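Local coordinates for protein putative 6-phosphogluconolactonase (PDB 3LHI) that probably hydrolyses 6-phosphogluconolactone to 6-phosphogluconate, the second step in the oxidative stage of the pentose phosphate pathway, at residues F145-Q150 / N210-I215; L58-V63 / N92-A97. All blocks are in the same frame, centred on the assembly; numbering follows the deposited sequence. Where two conformers were deposited one is given.

Interaction 1: residues F145-Q150 / N210-I215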
loop_
_atom_site.group_PDB
_atom_site.type_symbol
_atom_site.label_atom_id
_atom_site.label_comp_id
_atom_site.label_asym_id
_atom_site.label_seq_id
_atom_site.Cartn_x
_atom_site.Cartn_y
_atom_site.Cartn_z
ATOM N N PHE A 145 -5.065 -9.691 6.325
ATOM C CA PHE A 145 -5.077 -11.095 5.976
ATOM C C PHE A 145 -6.358 -11.785 6.518
ATOM O O PHE A 145 -6.773 -11.498 7.639
ATOM C CB PHE A 145 -3.871 -11.798 6.588
ATOM C CG PHE A 145 -2.573 -11.572 5.840
ATOM C CD1 PHE A 145 -2.213 -12.428 4.840
ATOM C CD2 PHE A 145 -1.720 -10.509 6.163
ATOM C CE1 PHE A 145 -1.002 -12.225 4.145
ATOM C CE2 PHE A 145 -0.550 -10.293 5.479
ATOM C CZ PHE A 145 -0.180 -11.163 4.459
ATOM N N PRO A 146 -6.970 -12.665 5.718
ATOM C CA PRO A 146 -8.281 -13.213 6.115
ATOM C C PRO A 146 -8.290 -14.054 7.384
ATOM O O PRO A 146 -9.330 -14.121 8.054
ATOM C CB PRO A 146 -8.688 -14.018 4.899
ATOM C CG PRO A 146 -7.377 -14.391 4.235
ATOM C CD PRO A 146 -6.516 -13.201 4.424
ATOM N N LYS A 147 -7.186 -14.688 7.749
ATOM C CA LYS A 147 -7.117 -15.482 8.984
ATOM C C LYS A 147 -6.516 -14.735 10.162
ATOM O O LYS A 147 -6.372 -15.274 11.248
ATOM C CB LYS A 147 -6.327 -16.794 8.742
ATOM C CG LYS A 147 -6.958 -17.652 7.662
ATOM C CD LYS A 147 -6.328 -19.004 7.592
ATOM C CE LYS A 147 -7.027 -19.892 6.521
ATOM N NZ LYS A 147 -7.952 -19.178 5.513
ATOM N N ALA A 148 -6.168 -13.448 9.992
ATOM C CA ALA A 148 -5.614 -12.709 11.100
ATOM C C ALA A 148 -6.599 -12.681 12.278
ATOM O O ALA A 148 -7.736 -12.271 12.072
ATOM C CB ALA A 148 -5.295 -11.239 10.662
ATOM N N PRO A 149 -6.132 -12.929 13.504
ATOM C CA PRO A 149 -7.065 -12.794 14.641
ATOM C C PRO A 149 -7.519 -11.368 14.878
ATOM O O PRO A 149 -8.544 -11.154 15.506
ATOM C CB PRO A 149 -6.224 -13.246 15.835
ATOM C CG PRO A 149 -4.992 -13.771 15.333
ATOM C CD PRO A 149 -4.846 -13.542 13.872
ATOM N N GLN A 150 -6.790 -10.408 14.345
ATOM C CA GLN A 150 -7.078 -8.990 14.455
ATOM C C GLN A 150 -7.974 -8.469 13.311
ATOM O O GLN A 150 -8.158 -7.270 13.167
ATOM C CB GLN A 150 -5.792 -8.162 14.564
ATOM C CG GLN A 150 -4.799 -8.706 15.576
ATOM C CD GLN A 150 -3.790 -9.687 14.984
ATOM O OE1 GLN A 150 -4.025 -10.268 13.911
ATOM N NE2 GLN A 150 -2.665 -9.863 15.670
ATOM N N ASN A 210 -16.766 -10.359 0.730
ATOM C CA ASN A 210 -16.533 -11.632 1.379
ATOM C C ASN A 210 -15.207 -11.519 2.117
ATOM O O ASN A 210 -14.161 -11.301 1.503
ATOM C CB ASN A 210 -16.508 -12.758 0.385
ATOM C CG ASN A 210 -16.372 -14.116 1.027
ATOM O OD1 ASN A 210 -16.095 -14.236 2.218
ATOM N ND2 ASN A 210 -16.646 -15.149 0.247
ATOM N N ARG A 211 -15.199 -11.648 3.438
ATOM C CA ARG A 211 -13.952 -11.495 4.207
ATOM C C ARG A 211 -12.937 -12.585 3.885
ATOM O O ARG A 211 -11.766 -12.476 4.259
ATOM C CB ARG A 211 -14.220 -11.494 5.738
ATOM C CG ARG A 211 -14.982 -12.731 6.252
ATOM C CD ARG A 211 -15.032 -12.780 7.772
ATOM N NE ARG A 211 -13.692 -13.055 8.256
ATOM C CZ ARG A 211 -13.193 -12.710 9.437
ATOM N NH1 ARG A 211 -13.928 -12.039 10.349
ATOM N NH2 ARG A 211 -11.929 -13.072 9.696
ATOM N N GLU A 212 -13.358 -13.648 3.201
ATOM C CA GLU A 212 -12.385 -14.632 2.744
ATOM C C GLU A 212 -11.365 -14.006 1.755
ATOM O O GLU A 212 -10.248 -14.474 1.681
ATOM C CB GLU A 212 -13.123 -15.781 2.103
ATOM C CG GLU A 212 -12.301 -16.964 1.677
ATOM C CD GLU A 212 -11.575 -17.681 2.818
ATOM O OE1 GLU A 212 -11.904 -17.539 4.034
ATOM O OE2 GLU A 212 -10.620 -18.413 2.448
ATOM N N TYR A 213 -11.807 -12.981 1.027
ATOM C CA TYR A 213 -10.962 -12.270 0.058
ATOM C C TYR A 213 -10.978 -10.780 0.460
ATOM O O TYR A 213 -11.816 -10.032 -0.035
ATOM C CB TYR A 213 -11.499 -12.445 -1.390
ATOM C CG TYR A 213 -11.783 -13.883 -1.744
ATOM C CD1 TYR A 213 -10.766 -14.822 -1.828
ATOM C CD2 TYR A 213 -13.101 -14.316 -1.861
ATOM C CE1 TYR A 213 -11.057 -16.175 -2.114
ATOM C CE2 TYR A 213 -13.408 -15.644 -2.135
ATOM C CZ TYR A 213 -12.380 -16.570 -2.243
ATOM O OH TYR A 213 -12.706 -17.888 -2.498
ATOM N N PRO A 214 -10.080 -10.389 1.389
ATOM C CA PRO A 214 -10.245 -9.062 1.991
ATOM C C PRO A 214 -10.276 -7.877 1.020
ATOM O O PRO A 214 -10.951 -6.875 1.312
ATOM C CB PRO A 214 -9.093 -8.991 2.987
ATOM C CG PRO A 214 -8.950 -10.363 3.445
ATOM C CD PRO A 214 -9.127 -11.195 2.169
ATOM N N ILE A 215 -9.610 -7.988 -0.127
ATOM C CA ILE A 215 -9.694 -6.911 -1.110
ATOM C C ILE A 215 -11.127 -6.603 -1.542
ATOM O O ILE A 215 -11.437 -5.490 -1.924
ATOM C CB ILE A 215 -8.796 -7.197 -2.306
ATOM C CG1 ILE A 215 -8.672 -5.996 -3.246
ATOM C CG2 ILE A 215 -9.352 -8.372 -3.162
ATOM C CD1 ILE A 215 -7.914 -4.824 -2.791
HETATM O O HOH W 1 -11.751 -13.996 6.634
HETATM O O HOH W 2 -10.202 -17.891 6.284
#
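Arg211, in the conformer described here, reaches across to Pro146 with one terminal nitrogen of its guanidinium, NH2 donating to the backbone O of Pro146 over 3.2 Å with an N-H...O angle of 149°. The acceptor lies at the edge of the guanidinium, near its plane. CG of Arg211 sits between the backbone N and the carbonyl carbon (chi1 55°), and a bend at chi3 turns the group toward Pro146. A water takes a bond from Arg211 NE and gives one to Pro146 O, 2.8 Å away, so in this conformer the carbonyl takes two bonds. Both segments carry type I beta turns, Phe145 to Ala148 and Asn210 to Tyr213; the second also holds an Asx turn, Glu212 N donating to Asn210 OD1. The contact thus joins the loop before helix 151-155 to the one before helix 215-219. Pro146 CB packs against the backbone O atoms of Arg211 and Glu212, the latter 3.6 Å away, while the Glu212 carboxylate, on a chain bent at chi2, lies at the exposed side. There OE1 shares a second water with Lys147 NZ, and OE2 stays 4.1 Å from that NZ, beyond a salt bridge. Pro214, compact and rigid, meets Pro146 at about a right angle, both rings buried.

Interaction 2: residues L58-V63 / N92-A97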
loop_
_atom_site.group_PDB
_atom_site.type_symbol
_atom_site.label_atom_id
_atom_site.label_comp_id
_atom_site.label_asym_id
_atom_site.label_seq_id
_atom_site.Cartn_x
_atom_site.Cartn_y
_atom_site.Cartn_z
ATOM N N LEU A 58 8.363 15.642 -10.360
ATOM C CA LEU A 58 7.411 16.201 -9.409
ATOM C C LEU A 58 8.166 16.968 -8.342
ATOM O O LEU A 58 9.351 16.778 -8.087
ATOM C CB LEU A 58 6.643 15.028 -8.676
ATOM C CG LEU A 58 5.693 14.206 -9.522
ATOM C CD1 LEU A 58 5.087 13.089 -8.753
ATOM C CD2 LEU A 58 4.586 15.100 -10.138
ATOM N N ASP A 59 7.426 17.780 -7.592
ATOM C CA ASP A 59 7.993 18.507 -6.448
ATOM C C ASP A 59 8.090 17.590 -5.232
ATOM O O ASP A 59 7.382 17.708 -4.198
ATOM C CB ASP A 59 7.093 19.715 -6.122
ATOM C CG ASP A 59 7.695 20.659 -5.114
ATOM O OD1 ASP A 59 8.903 20.629 -4.850
ATOM O OD2 ASP A 59 6.878 21.471 -4.576
ATOM N N TRP A 60 8.984 16.614 -5.339
ATOM C CA TRP A 60 9.054 15.541 -4.344
ATOM C C TRP A 60 9.378 15.965 -2.930
ATOM O O TRP A 60 8.990 15.310 -1.988
ATOM C CB TRP A 60 10.062 14.483 -4.823
ATOM C CG TRP A 60 9.602 13.641 -5.959
ATOM C CD1 TRP A 60 10.071 13.668 -7.240
ATOM C CD2 TRP A 60 8.635 12.573 -5.913
ATOM N NE1 TRP A 60 9.459 12.696 -8.000
ATOM C CE2 TRP A 60 8.602 11.989 -7.202
ATOM C CE3 TRP A 60 7.861 12.007 -4.892
ATOM C CZ2 TRP A 60 7.776 10.929 -7.509
ATOM C CZ3 TRP A 60 7.013 10.942 -5.220
ATOM C CH2 TRP A 60 7.003 10.408 -6.507
ATOM N N LYS A 61 10.079 17.092 -2.764
ATOM C CA LYS A 61 10.348 17.570 -1.416
ATOM C C LYS A 61 9.069 17.884 -0.626
ATOM O O LYS A 61 9.120 17.927 0.611
ATOM C CB LYS A 61 11.232 18.806 -1.435
ATOM C CG LYS A 61 10.569 20.019 -2.018
ATOM C CD LYS A 61 11.482 21.242 -2.041
ATOM C CE LYS A 61 10.754 22.554 -2.342
ATOM N NZ LYS A 61 10.277 22.688 -3.726
ATOM N N ASN A 62 7.962 18.107 -1.337
ATOM C CA ASN A 62 6.662 18.326 -0.718
ATOM C C ASN A 62 5.773 17.106 -0.743
ATOM O O ASN A 62 4.561 17.225 -0.545
ATOM C CB ASN A 62 5.994 19.545 -1.384
ATOM C CG ASN A 62 6.608 20.848 -0.867
ATOM O OD1 ASN A 62 6.836 21.001 0.340
ATOM N ND2 ASN A 62 6.954 21.743 -1.771
ATOM N N VAL A 63 6.352 15.931 -0.984
ATOM C CA VAL A 63 5.612 14.676 -0.984
ATOM C C VAL A 63 6.158 13.805 0.125
ATOM O O VAL A 63 7.378 13.575 0.232
ATOM C CB VAL A 63 5.751 13.954 -2.323
ATOM C CG1 VAL A 63 4.993 12.606 -2.298
ATOM C CG2 VAL A 63 5.270 14.848 -3.462
ATOM N N ASN A 92 16.698 8.646 -7.673
ATOM C CA ASN A 92 16.379 9.564 -8.763
ATOM C C ASN A 92 15.664 10.804 -8.161
ATOM O O ASN A 92 16.052 11.238 -7.083
ATOM C CB ASN A 92 15.583 8.877 -9.871
ATOM C CG ASN A 92 16.342 7.743 -10.524
ATOM O OD1 ASN A 92 17.533 7.869 -10.827
ATOM N ND2 ASN A 92 15.653 6.624 -10.748
ATOM N N LYS A 93 14.675 11.363 -8.843
ATOM C CA LYS A 93 14.058 12.578 -8.372
ATOM C C LYS A 93 13.310 12.329 -7.022
ATOM O O LYS A 93 13.248 13.208 -6.181
ATOM C CB LYS A 93 13.079 13.114 -9.415
ATOM C CG LYS A 93 13.686 13.401 -10.808
ATOM C CD LYS A 93 14.578 14.487 -10.791
ATOM C CE LYS A 93 14.841 15.016 -12.282
ATOM N NZ LYS A 93 15.878 16.047 -12.283
ATOM N N ALA A 94 12.772 11.120 -6.829
ATOM C CA ALA A 94 12.000 10.814 -5.647
ATOM C C ALA A 94 12.874 10.653 -4.401
ATOM O O ALA A 94 12.337 10.546 -3.292
ATOM C CB ALA A 94 11.144 9.556 -5.877
ATOM N N ALA A 95 14.215 10.619 -4.517
ATOM C CA ALA A 95 15.061 10.577 -3.333
ATOM C C ALA A 95 14.808 11.797 -2.408
ATOM O O ALA A 95 15.048 11.663 -1.204
ATOM C CB ALA A 95 16.540 10.560 -3.722
ATOM N N ALA A 96 14.269 12.879 -2.963
ATOM C CA ALA A 96 13.980 14.098 -2.185
ATOM C C ALA A 96 12.700 13.981 -1.372
ATOM O O ALA A 96 12.365 14.866 -0.597
ATOM C CB ALA A 96 13.865 15.278 -3.113
ATOM N N ALA A 97 11.908 12.935 -1.570
ATOM C CA ALA A 97 10.678 12.751 -0.778
ATOM C C ALA A 97 10.944 12.654 0.698
ATOM O O ALA A 97 11.990 12.216 1.142
ATOM C CB ALA A 97 9.931 11.513 -1.271
#
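Trp60 lays one face of its indole against the short 3-10 turn 93-96, and this is the tightly packed part of the contact. Ala94 CA stands 3.6 Å from the centroid of the five-membered ring and only 6° off its normal, a CH-pi contact, while Ala94 CB rests 3.8 Å from Trp60 CE2. Alanine suits this place because a single methyl lets the backbone come right down onto the ring. On the opposite face lies CB of Leu58, offset toward the rim, so the indole is sandwiched between its own segment and the facing turn. With CG anti to the carbonyl carbon (chi1 -73°), the ring is carried toward residues 93-97, and NE1 is held by a hydrogen bond to Lys56 O. Leu26 and Leu53, from helices 11-33 and 47-54, add apolar neighbours, as does Ile65 of strand 63-71.

The backbones also meet at the end of the turn: Ala97 CA points its hydrogen at Trp60 O, 3.3 Å away, and Lys61 CA approaches Ala96 O at 3.5 Å. Val63, the last residue of its segment, is joined by a backbone hydrogen bond to Val98, just past the other segment, where strands 63-71 and 98-99 run parallel, so the packed turns lead directly into neighbouring strands of the sheet.

Toward solvent the fit slackens. Ala96 CB comes no nearer than 4.2 Å to Trp60 CB, and Lys93 lends CB to the indole while its long chain leads the ammonium away. In the conformer described, NZ of Lys61 likewise turns back to its own segment, making a 2.7 Å salt bridge with Asp59 OD1. With no classical hydrogen bond between the segments, cohesion between them probably rests on dispersion and weak C-H...O and CH-pi contacts, leaving the charged groups at the surface.

Overall arrangement
From the N terminus, interaction 2 comes first. Residues 58-63 lead into strand 63-71, and their contact with 92-97 closes a loop containing most of that strand and helix 81-88, just before the parallel strand 98-99 begins. Interaction 1 opens later, after strand 130-133: pairing 145-150 with 210-215 closes a longer loop that takes in strands 163-166, 175-178 and 188-194 and helices 151-155, 180-184 and 196-206. The two loops follow in series, neither nesting nor crossing. Their centres lie 34 Å apart, on opposite sides of the chain's centre: interaction 2 joins the loops leading into two paired strands, interaction 1 those before helices 151-155 and 215-219.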